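Local atomic coordinates of uncharacterized protein (Thermus thermophilus HB8, PDB entry 6SCE), a protein that probably acts as a CRISPR type III defence DNA nuclease that is switched on when its CARF domains bind cyclic oligoadenylate. Residues 274-279 with 322-327; 316-321 with 342-347; 226-231 with 259-264. All blocks are in the same frame, centred on the assembly; numbering follows the deposited sequence.

Interaction 1 of 3, residues 274-279 with 322-327; sequences SLIKGK and TPEMES. With nucleotides of chain B.
An adenine-binding corner of a CARF domain takes shape where Pro323, just past the strand 316-321, packs against Ile276, the last residue of helix 268-276, and Lys279 just beyond it. Ile276 and Lys279 meet the CB-CG rim of the Pro323 ring, coming from opposite sides of its plane. Pro323 CB lies 3.6 Å from Lys279 CD, while Ile276 CB reaches Pro323 CG at 4.2 Å. The Lys279 chain bends at chi2 and again at chi4 (-51°), which folds it back across Pro323 and over the end of the preceding helix. There NZ donates to Leu275 O at 3.1 Å, from above the carbonyl plane, and to Lys277 O at 3.3 Å. The ammonium thus covers one carbonyl of the last helical turn and one just after it, where its charge probably also offsets the negative end of the helix dipole. With a methionine in its place, the carbonyls of Leu275 and Lys277 would probably be left without their shared donor.

On the other segment, the backbone turns between Thr322 and Glu326, with Met325 N bonded to Thr322 O, and presents side chains to nucleotide A3 of chain B. Thr322 OG1 donates to N1 of A3 at 2.7 Å. The base returns a bond from its N6 to Glu324 OE1 at 3.0 Å, with a bent N-H...acceptor angle of 137°. Arg114, from a loop, forms a salt bridge to that same carboxylate oxygen, whereas Glu324 OE2 lies 4.0 Å from Ile276 CG2. The selenomethionine Met325 brings its CE to within 3.6 Å of C4 of A3. A protein donor facing N1 and a protein acceptor facing N6 match the Watson-Crick edge of adenine, a pattern guanine would not satisfy, consistent with recognition of an oligoadenylate.

Interaction 2 of 3, residues 316-321 with 342-347; sequences EVYLLT and RVHRSF
His344 lies against one face of the Tyr318 ring where parallel strands 316-321 and 342-347 form the ends of a beta-alpha-beta unit in the Rossmann-like sheet of a CARF domain. Val317 N and Leu319 N donate to the second strand, His344 N and Ser346 N to the first. His344 CD2 stands 3.3 Å above the tyrosine plane, toward the rim, and the rings incline by 33°, too oblique for a stack. Paired in register, both side chains leave the same face, and with CG anti to the carbonyl carbon in each (chi1 -49° for His344) they run side by side. Tyr318 OH reaches on to Pro286 O.

The imidazole is gripped at its edge: NE2 donates to Glu316 OE1 at 2.7 Å, nearly in the ring plane and almost straight (165°). Glu316 runs alongside Arg342, and its OE2 makes a long salt bridge of 3.4 Å to Arg342 NH1, with carboxylate and guanidinium planes steeply turned. OE2 also accepts from Gln289 N.

On the opposite face Val317 CG1 meets Val343 CG2 at 3.7 Å, and Phe336 of the connecting helix covers both. Back on the tyrosine face, Leu320 CD2 presses against Ser346 CB at a tight 3.5 Å.

Interaction 3 of 3, residues 226-231 with 259-264; sequences PVVPYH and VFLVDP
The edge of a mixed sheet, in what is probably the nuclease-like domain between the two CARF domains, is formed by Val227 to Pro229 pairing in parallel with Phe260 to Val262. The helices 232-236 and 240-257 make the crossover between the two strands. Four backbone bonds alternate between the chains, from Phe260 N to Pro226 O (2.8 Å) through to Tyr230 N with Val262 O (2.9 Å).

Side chains sort onto two faces. Val228 and Leu261 share one, with Val228 CG1 3.8 Å from Leu261 CD1; Val228 also lies under helix 206-220. Its other methyl, CG2, crowds Val259 CG1 at 3.4 Å, closer than ordinary carbon contact. Val227, Pro229, Phe260 and Val262 occupy the opposite face, where Val227 CG1 meets Val262 CG2 at 3.9 Å. Helix 268-276 covers Val227, Phe260 and Val262, while Pro229 lies on Tyr191 and Trp192 of strand 187-192.

Beyond the paired strands, Tyr230 spans the contact. Its CG sits between the backbone N and the carbonyl carbon (chi1 62°), a torsion that swings the ring back beside Val262 and Asp263. Pro264 CD then lies over the ring centre in a CH-pi contact, 4.0 Å from the centroid and only 6° off the normal. Leu261 CG approaches the ring at its edge, and Phe247 adds an edge-to-face contact. Tyr230 OH comes within 3.5 Å of Asp263 CG without a hydrogen bond; OD1 of that carboxylate accepts from Gly265 N and pairs with Lys232 NZ.

The backbone donors into the second strand come from Val228 and Tyr230, the residues flanking Pro229. The proline's lack of an N-H therefore costs this pairing nothing; beyond it the Tyr230 N bond closes the backbone pairing, and Tyr230 and Pro264 continue the contact through ring and apolar surface.

Overall arrangement
From the N terminus, interaction 3 comes first: 226-231 pairs with 259-264 and closes a largely helical loop. The chain then enters helix 268-276, whose end opens interaction 1, so these two follow in series; Leu275 CD2 lies 4.2 Å from Phe260 CE1. Interaction 1 closes a longer loop at 322-327, and interaction 2 crosses it, since 316-321 lies within that loop while 342-347 follows it. Phe347 joins the two, its CZ being 3.7 Å from Glu326 CG. Interactions 2 and 3 do not touch, their centres being 31 Å apart. Interaction 1 thus ties helix 268-276, which packs on the sheet of 225-229, to the turn that follows strand 316-321.

Interaction 1 of 3, residues 274-279 with 322-327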
loop_
_atom_site.group_PDB
_atom_site.type_symbol
_atom_site.label_atom_id
_atom_site.label_comp_id
_atom_site.label_asym_id
_atom_site.label_seq_id
_atom_site.Cartn_x
_atom_site.Cartn_y
_atom_site.Cartn_z
ATOM N N SER A 274 -2.511 7.667 -21.949
ATOM C CA SER A 274 -3.655 8.489 -21.501
ATOM C C SER A 274 -3.605 8.775 -20.015
ATOM O O SER A 274 -3.957 9.861 -19.567
ATOM C CB SER A 274 -4.993 7.822 -21.815
ATOM O OG SER A 274 -5.198 7.750 -23.208
ATOM N N LEU A 275 -3.189 7.780 -19.249
ATOM C CA LEU A 275 -3.034 7.932 -17.816
ATOM C C LEU A 275 -2.009 9.020 -17.441
ATOM O O LEU A 275 -2.198 9.732 -16.463
ATOM C CB LEU A 275 -2.629 6.582 -17.223
ATOM C CG LEU A 275 -2.538 6.415 -15.710
ATOM C CD1 LEU A 275 -3.873 6.715 -15.039
ATOM C CD2 LEU A 275 -2.074 4.994 -15.402
ATOM N N ILE A 276 -0.934 9.160 -18.215
ATOM C CA ILE A 276 0.123 10.108 -17.862
ATOM C C ILE A 276 0.084 11.440 -18.641
ATOM O O ILE A 276 0.818 12.369 -18.293
ATOM C CB ILE A 276 1.525 9.459 -17.952
ATOM C CG1 ILE A 276 1.951 9.180 -19.389
ATOM C CG2 ILE A 276 1.568 8.155 -17.157
ATOM C CD1 ILE A 276 3.389 8.709 -19.517
ATOM N N LYS A 277 -0.783 11.545 -19.655
ATOM C CA LYS A 277 -0.770 12.685 -20.604
ATOM C C LYS A 277 -1.230 14.022 -20.010
ATOM O O LYS A 277 -2.070 14.050 -19.110
ATOM C CB LYS A 277 -1.659 12.373 -21.832
ATOM C CG LYS A 277 -1.749 13.488 -22.869
ATOM N N GLY A 278 -0.680 15.116 -20.548
ATOM C CA GLY A 278 -1.171 16.473 -20.291
ATOM C C GLY A 278 -0.857 17.083 -18.938
ATOM O O GLY A 278 -1.462 18.085 -18.561
ATOM N N LYS A 279 0.095 16.505 -18.209
ATOM C CA LYS A 279 0.361 16.925 -16.828
ATOM C C LYS A 279 1.646 17.740 -16.622
ATOM O O LYS A 279 1.807 18.340 -15.565
ATOM C CB LYS A 279 0.383 15.706 -15.900
ATOM C CG LYS A 279 -0.763 14.739 -16.154
ATOM C CD LYS A 279 -1.293 14.115 -14.875
ATOM C CE LYS A 279 -1.910 12.747 -15.136
ATOM N NZ LYS A 279 -2.909 12.766 -16.233
ATOM N N THR A 322 4.279 11.693 -9.462
ATOM C CA THR A 322 4.292 11.387 -10.858
ATOM C C THR A 322 2.883 11.563 -11.412
ATOM O O THR A 322 1.864 11.533 -10.695
ATOM C CB THR A 322 4.731 9.935 -11.104
ATOM O OG1 THR A 322 3.921 9.075 -10.297
ATOM C CG2 THR A 322 6.172 9.745 -10.732
ATOM N N PRO A 323 2.801 11.736 -12.730
ATOM C CA PRO A 323 1.479 11.948 -13.316
ATOM C C PRO A 323 0.541 10.797 -13.088
ATOM O O PRO A 323 -0.643 11.023 -12.898
ATOM C CB PRO A 323 1.772 12.179 -14.813
ATOM C CG PRO A 323 3.197 11.893 -15.022
ATOM C CD PRO A 323 3.892 11.778 -13.708
ATOM N N GLU A 324 1.041 9.562 -13.048
ATOM C CA GLU A 324 0.171 8.422 -12.734
ATOM C C GLU A 324 -0.403 8.413 -11.288
ATOM O O GLU A 324 -1.326 7.654 -10.989
ATOM C CB GLU A 324 0.850 7.084 -13.073
ATOM C CG GLU A 324 2.174 6.793 -12.375
ATOM C CD GLU A 324 3.395 7.221 -13.184
ATOM O OE1 GLU A 324 4.349 6.422 -13.401
ATOM O OE2 GLU A 324 3.423 8.371 -13.614
HETATM N N MSE A 325 0.101 9.275 -10.409
HETATM C CA MSE A 325 -0.437 9.409 -9.049
HETATM C C MSE A 325 -1.225 10.704 -8.956
HETATM O O MSE A 325 -1.410 11.250 -7.853
HETATM C CB MSE A 325 0.721 9.410 -8.031
HETATM C CG MSE A 325 1.523 8.122 -7.896
HETATM SE SE MSE A 325 0.447 6.831 -6.854
HETATM C CE MSE A 325 1.792 5.401 -6.970
ATOM N N GLU A 326 -1.729 11.233 -10.087
ATOM C CA GLU A 326 -2.450 12.504 -10.035
ATOM C C GLU A 326 -3.630 12.473 -9.056
ATOM O O GLU A 326 -3.802 13.397 -8.301
ATOM C CB GLU A 326 -2.924 12.941 -11.428
ATOM C CG GLU A 326 -3.737 14.225 -11.407
ATOM C CD GLU A 326 -5.217 13.970 -11.170
ATOM O OE1 GLU A 326 -5.691 12.853 -11.471
ATOM O OE2 GLU A 326 -5.905 14.893 -10.689
ATOM N N SER A 327 -4.435 11.414 -9.064
ATOM C CA SER A 327 -5.591 11.335 -8.156
ATOM C C SER A 327 -5.159 11.460 -6.695
ATOM O O SER A 327 -5.716 12.240 -5.929
ATOM C CB SER A 327 -6.341 10.010 -8.311
ATOM O OG SER A 327 -6.873 9.900 -9.611
ATOM P P A B 3 10.793 1.235 -3.966
ATOM O OP1 A B 3 11.889 1.943 -4.744
ATOM O OP2 A B 3 11.228 0.795 -2.595
ATOM O "O5'" A B 3 9.528 2.186 -3.875
ATOM C "C5'" A B 3 8.228 1.735 -3.470
ATOM C "C4'" A B 3 7.343 2.957 -3.395
ATOM O "O4'" A B 3 7.192 3.536 -4.726
ATOM C "C3'" A B 3 5.932 2.720 -2.869
ATOM O "O3'" A B 3 5.701 3.694 -1.870
ATOM C "C2'" A B 3 5.057 2.936 -4.114
ATOM O "O2'" A B 3 3.750 3.382 -3.825
ATOM C "C1'" A B 3 5.870 3.989 -4.856
ATOM N N9 A B 3 5.576 4.067 -6.269
ATOM C C8 A B 3 5.520 3.014 -7.151
ATOM N N7 A B 3 5.268 3.408 -8.383
ATOM C C5 A B 3 5.195 4.788 -8.300
ATOM C C6 A B 3 4.968 5.778 -9.276
ATOM N N6 A B 3 4.811 5.499 -10.566
ATOM N N1 A B 3 4.983 7.066 -8.858
ATOM C C2 A B 3 5.184 7.328 -7.561
ATOM N N3 A B 3 5.402 6.478 -6.549
ATOM C C4 A B 3 5.393 5.209 -7.000
#

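Interaction 2 of 3, residues 316-321 with 342-347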
loop_
_atom_site.group_PDB
_atom_site.type_symbol
_atom_site.label_atom_id
_atom_site.label_comp_id
_atom_site.label_asym_id
_atom_site.label_seq_id
_atom_site.Cartn_x
_atom_site.Cartn_y
_atom_site.Cartn_z
ATOM N N GLU A 316 2.855 25.247 5.475
ATOM C CA GLU A 316 2.998 25.037 4.035
ATOM C C GLU A 316 3.505 23.609 3.783
ATOM O O GLU A 316 4.362 23.107 4.514
ATOM C CB GLU A 316 3.984 26.026 3.395
ATOM C CG GLU A 316 3.651 27.491 3.636
ATOM C CD GLU A 316 4.306 28.443 2.658
ATOM O OE1 GLU A 316 4.420 28.136 1.452
ATOM O OE2 GLU A 316 4.691 29.536 3.100
ATOM N N VAL A 317 2.954 22.982 2.759
ATOM C CA VAL A 317 3.335 21.645 2.388
ATOM C C VAL A 317 3.696 21.646 0.918
ATOM O O VAL A 317 3.043 22.293 0.101
ATOM C CB VAL A 317 2.251 20.609 2.747
ATOM C CG1 VAL A 317 0.947 20.878 2.023
ATOM C CG2 VAL A 317 2.743 19.204 2.431
ATOM N N TYR A 318 4.763 20.944 0.592
ATOM C CA TYR A 318 5.201 20.798 -0.781
ATOM C C TYR A 318 5.096 19.336 -1.128
ATOM O O TYR A 318 5.695 18.531 -0.433
ATOM C CB TYR A 318 6.646 21.231 -0.924
ATOM C CG TYR A 318 6.862 22.729 -0.760
ATOM C CD1 TYR A 318 6.903 23.304 0.496
ATOM C CD2 TYR A 318 7.054 23.553 -1.873
ATOM C CE1 TYR A 318 7.110 24.674 0.651
ATOM C CE2 TYR A 318 7.249 24.916 -1.729
ATOM C CZ TYR A 318 7.276 25.478 -0.471
ATOM O OH TYR A 318 7.492 26.842 -0.310
ATOM N N LEU A 319 4.295 19.018 -2.139
ATOM C CA LEU A 319 3.953 17.659 -2.511
ATOM C C LEU A 319 4.389 17.388 -3.939
ATOM O O LEU A 319 3.981 18.107 -4.847
ATOM C CB LEU A 319 2.447 17.421 -2.372
ATOM C CG LEU A 319 1.821 17.612 -1.004
ATOM C CD1 LEU A 319 0.312 17.500 -1.038
ATOM C CD2 LEU A 319 2.431 16.604 -0.025
ATOM N N LEU A 320 5.232 16.374 -4.146
ATOM C CA LEU A 320 5.685 15.985 -5.471
ATOM C C LEU A 320 5.306 14.573 -5.783
ATOM O O LEU A 320 5.453 13.698 -4.942
ATOM C CB LEU A 320 7.211 16.113 -5.575
ATOM C CG LEU A 320 7.823 17.494 -5.386
ATOM C CD1 LEU A 320 9.350 17.455 -5.517
ATOM C CD2 LEU A 320 7.244 18.470 -6.374
ATOM N N THR A 321 4.826 14.322 -6.995
ATOM C CA THR A 321 4.638 12.954 -7.443
ATOM C C THR A 321 4.594 12.872 -8.969
ATOM O O THR A 321 4.898 13.840 -9.664
ATOM C CB THR A 321 3.425 12.263 -6.773
ATOM O OG1 THR A 321 3.543 10.842 -6.956
ATOM C CG2 THR A 321 2.112 12.777 -7.306
ATOM N N ARG A 342 -1.181 25.838 3.368
ATOM C CA ARG A 342 -0.881 26.219 1.979
ATOM C C ARG A 342 -0.182 25.066 1.239
ATOM O O ARG A 342 0.836 24.557 1.699
ATOM C CB ARG A 342 0.001 27.452 1.893
ATOM C CG ARG A 342 0.117 28.011 0.477
ATOM C CD ARG A 342 1.050 29.205 0.397
ATOM N NE ARG A 342 0.384 30.415 0.856
ATOM C CZ ARG A 342 0.594 31.043 2.018
ATOM N NH1 ARG A 342 1.506 30.628 2.912
ATOM N NH2 ARG A 342 -0.123 32.132 2.279
ATOM N N VAL A 343 -0.722 24.688 0.093
ATOM C CA VAL A 343 -0.201 23.553 -0.668
ATOM C C VAL A 343 0.510 23.992 -1.946
ATOM O O VAL A 343 -0.025 24.771 -2.722
ATOM C CB VAL A 343 -1.317 22.597 -1.064
ATOM C CG1 VAL A 343 -0.747 21.445 -1.891
ATOM C CG2 VAL A 343 -2.020 22.081 0.173
ATOM N N HIS A 344 1.704 23.465 -2.167
ATOM C CA HIS A 344 2.399 23.590 -3.437
ATOM C C HIS A 344 2.644 22.179 -3.945
ATOM O O HIS A 344 3.049 21.301 -3.177
ATOM C CB HIS A 344 3.710 24.289 -3.237
ATOM C CG HIS A 344 3.613 25.544 -2.436
ATOM N ND1 HIS A 344 3.092 26.719 -2.948
ATOM C CD2 HIS A 344 3.978 25.818 -1.162
ATOM C CE1 HIS A 344 3.139 27.656 -2.020
ATOM N NE2 HIS A 344 3.681 27.140 -0.932
ATOM N N ARG A 345 2.417 21.967 -5.227
ATOM C CA ARG A 345 2.519 20.653 -5.813
ATOM C C ARG A 345 3.215 20.789 -7.110
ATOM O O ARG A 345 3.119 21.831 -7.750
ATOM C CB ARG A 345 1.138 20.061 -6.053
ATOM C CG ARG A 345 0.155 21.020 -6.720
ATOM C CD ARG A 345 -1.208 20.368 -6.894
ATOM N NE ARG A 345 -1.243 19.583 -8.115
ATOM C CZ ARG A 345 -2.281 18.871 -8.541
ATOM N NH1 ARG A 345 -3.412 18.803 -7.835
ATOM N NH2 ARG A 345 -2.166 18.196 -9.677
ATOM N N SER A 346 3.894 19.735 -7.526
ATOM C CA SER A 346 4.403 19.666 -8.865
ATOM C C SER A 346 4.485 18.219 -9.293
ATOM O O SER A 346 4.604 17.321 -8.444
ATOM C CB SER A 346 5.788 20.330 -8.951
ATOM O OG SER A 346 6.171 20.499 -10.312
ATOM N N PHE A 347 4.398 17.987 -10.604
ATOM C CA PHE A 347 4.633 16.671 -11.184
ATOM C C PHE A 347 6.082 16.463 -11.604
ATOM O O PHE A 347 6.717 17.347 -12.247
ATOM C CB PHE A 347 3.732 16.419 -12.394
ATOM C CG PHE A 347 2.290 16.249 -12.060
ATOM C CD1 PHE A 347 1.853 15.149 -11.324
ATOM C CD2 PHE A 347 1.350 17.188 -12.488
ATOM C CE1 PHE A 347 0.510 14.984 -11.029
ATOM C CE2 PHE A 347 -0.000 17.023 -12.193
ATOM C CZ PHE A 347 -0.416 15.922 -11.446
#

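Interaction 3 of 3, residues 226-231 with 259-264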
loop_
_atom_site.group_PDB
_atom_site.type_symbol
_atom_site.label_atom_id
_atom_site.label_comp_id
_atom_site.label_asym_id
_atom_site.label_seq_id
_atom_site.Cartn_x
_atom_site.Cartn_y
_atom_site.Cartn_z
ATOM N N PRO A 226 -2.254 -5.368 -12.256
ATOM C CA PRO A 226 -3.412 -6.144 -12.695
ATOM C C PRO A 226 -4.076 -5.403 -13.847
ATOM O O PRO A 226 -4.651 -4.316 -13.651
ATOM C CB PRO A 226 -4.324 -6.158 -11.459
ATOM C CG PRO A 226 -3.570 -5.431 -10.367
ATOM C CD PRO A 226 -2.582 -4.562 -11.082
ATOM N N VAL A 227 -3.986 -5.974 -15.026
ATOM C CA VAL A 227 -4.486 -5.319 -16.232
ATOM C C VAL A 227 -5.791 -5.999 -16.598
ATOM O O VAL A 227 -5.804 -7.214 -16.768
ATOM C CB VAL A 227 -3.503 -5.441 -17.389
ATOM C CG1 VAL A 227 -4.068 -4.732 -18.627
ATOM C CG2 VAL A 227 -2.140 -4.865 -17.028
ATOM N N VAL A 228 -6.889 -5.234 -16.635
ATOM C CA VAL A 228 -8.202 -5.812 -16.835
ATOM C C VAL A 228 -8.921 -5.136 -18.000
ATOM O O VAL A 228 -9.345 -3.975 -17.866
ATOM C CB VAL A 228 -9.052 -5.728 -15.570
ATOM C CG1 VAL A 228 -10.488 -6.212 -15.850
ATOM C CG2 VAL A 228 -8.444 -6.601 -14.487
ATOM N N PRO A 229 -8.980 -5.812 -19.157
ATOM C CA PRO A 229 -9.733 -5.239 -20.292
ATOM C C PRO A 229 -11.202 -5.411 -20.006
ATOM O O PRO A 229 -11.657 -6.529 -19.726
ATOM C CB PRO A 229 -9.275 -6.067 -21.491
ATOM C CG PRO A 229 -8.006 -6.729 -21.043
ATOM C CD PRO A 229 -8.225 -6.996 -19.583
ATOM N N TYR A 230 -11.929 -4.300 -19.980
ATOM C CA TYR A 230 -13.306 -4.346 -19.564
ATOM C C TYR A 230 -14.176 -5.053 -20.614
ATOM O O TYR A 230 -13.813 -5.141 -21.792
ATOM C CB TYR A 230 -13.829 -2.964 -19.164
ATOM C CG TYR A 230 -13.846 -1.898 -20.232
ATOM C CD1 TYR A 230 -14.827 -1.885 -21.212
ATOM C CD2 TYR A 230 -12.907 -0.860 -20.233
ATOM C CE1 TYR A 230 -14.855 -0.887 -22.174
ATOM C CE2 TYR A 230 -12.940 0.145 -21.185
ATOM C CZ TYR A 230 -13.917 0.129 -22.157
ATOM O OH TYR A 230 -13.950 1.120 -23.117
ATOM N N HIS A 231 -15.294 -5.570 -20.146
ATOM C CA HIS A 231 -16.190 -6.425 -20.941
ATOM C C HIS A 231 -17.141 -5.570 -21.800
ATOM O O HIS A 231 -18.322 -5.420 -21.485
ATOM C CB HIS A 231 -16.995 -7.302 -20.002
ATOM C CG HIS A 231 -16.200 -8.423 -19.394
ATOM N ND1 HIS A 231 -16.775 -9.395 -18.606
ATOM C CD2 HIS A 231 -14.874 -8.726 -19.459
ATOM C CE1 HIS A 231 -15.846 -10.256 -18.220
ATOM N NE2 HIS A 231 -14.685 -9.876 -18.724
ATOM N N VAL A 259 -6.836 -1.889 -9.810
ATOM C CA VAL A 259 -6.812 -2.514 -11.130
ATOM C C VAL A 259 -6.657 -1.473 -12.215
ATOM O O VAL A 259 -7.252 -0.383 -12.143
ATOM C CB VAL A 259 -8.121 -3.301 -11.328
ATOM C CG1 VAL A 259 -8.367 -3.632 -12.790
ATOM C CG2 VAL A 259 -8.060 -4.542 -10.463
ATOM N N PHE A 260 -5.879 -1.803 -13.233
ATOM C CA PHE A 260 -5.729 -0.961 -14.404
ATOM C C PHE A 260 -6.763 -1.455 -15.423
ATOM O O PHE A 260 -6.531 -2.413 -16.155
ATOM C CB PHE A 260 -4.305 -1.060 -14.927
ATOM C CG PHE A 260 -3.991 -0.191 -16.112
ATOM C CD1 PHE A 260 -4.456 1.110 -16.203
ATOM C CD2 PHE A 260 -3.198 -0.680 -17.119
ATOM C CE1 PHE A 260 -4.121 1.897 -17.283
ATOM C CE2 PHE A 260 -2.850 0.096 -18.197
ATOM C CZ PHE A 260 -3.317 1.392 -18.277
ATOM N N LEU A 261 -7.918 -0.805 -15.410
ATOM C CA LEU A 261 -9.036 -1.134 -16.309
ATOM C C LEU A 261 -8.825 -0.518 -17.679
ATOM O O LEU A 261 -8.678 0.688 -17.790
ATOM C CB LEU A 261 -10.321 -0.611 -15.708
ATOM C CG LEU A 261 -11.606 -1.204 -16.296
ATOM C CD1 LEU A 261 -11.798 -2.618 -15.790
ATOM C CD2 LEU A 261 -12.799 -0.345 -15.923
ATOM N N VAL A 262 -8.800 -1.339 -18.713
ATOM C CA VAL A 262 -8.433 -0.889 -20.040
ATOM C C VAL A 262 -9.457 -1.248 -21.100
ATOM O O VAL A 262 -10.194 -2.249 -21.005
ATOM C CB VAL A 262 -7.035 -1.389 -20.503
ATOM C CG1 VAL A 262 -5.929 -0.847 -19.604
ATOM C CG2 VAL A 262 -6.973 -2.904 -20.574
ATOM N N ASP A 263 -9.457 -0.423 -22.135
ATOM C CA ASP A 263 -10.331 -0.617 -23.295
ATOM C C ASP A 263 -9.739 -1.758 -24.115
ATOM O O ASP A 263 -8.616 -1.648 -24.591
ATOM C CB ASP A 263 -10.412 0.719 -24.061
ATOM C CG ASP A 263 -11.276 0.659 -25.325
ATOM O OD1 ASP A 263 -11.705 -0.437 -25.754
ATOM O OD2 ASP A 263 -11.492 1.761 -25.879
ATOM N N PRO A 264 -10.484 -2.870 -24.271
ATOM C CA PRO A 264 -9.972 -3.996 -25.032
ATOM C C PRO A 264 -9.742 -3.644 -26.498
ATOM O O PRO A 264 -9.014 -4.334 -27.172
ATOM C CB PRO A 264 -11.071 -5.056 -24.876
ATOM C CG PRO A 264 -12.314 -4.272 -24.634
ATOM C CD PRO A 264 -11.859 -3.117 -23.783
#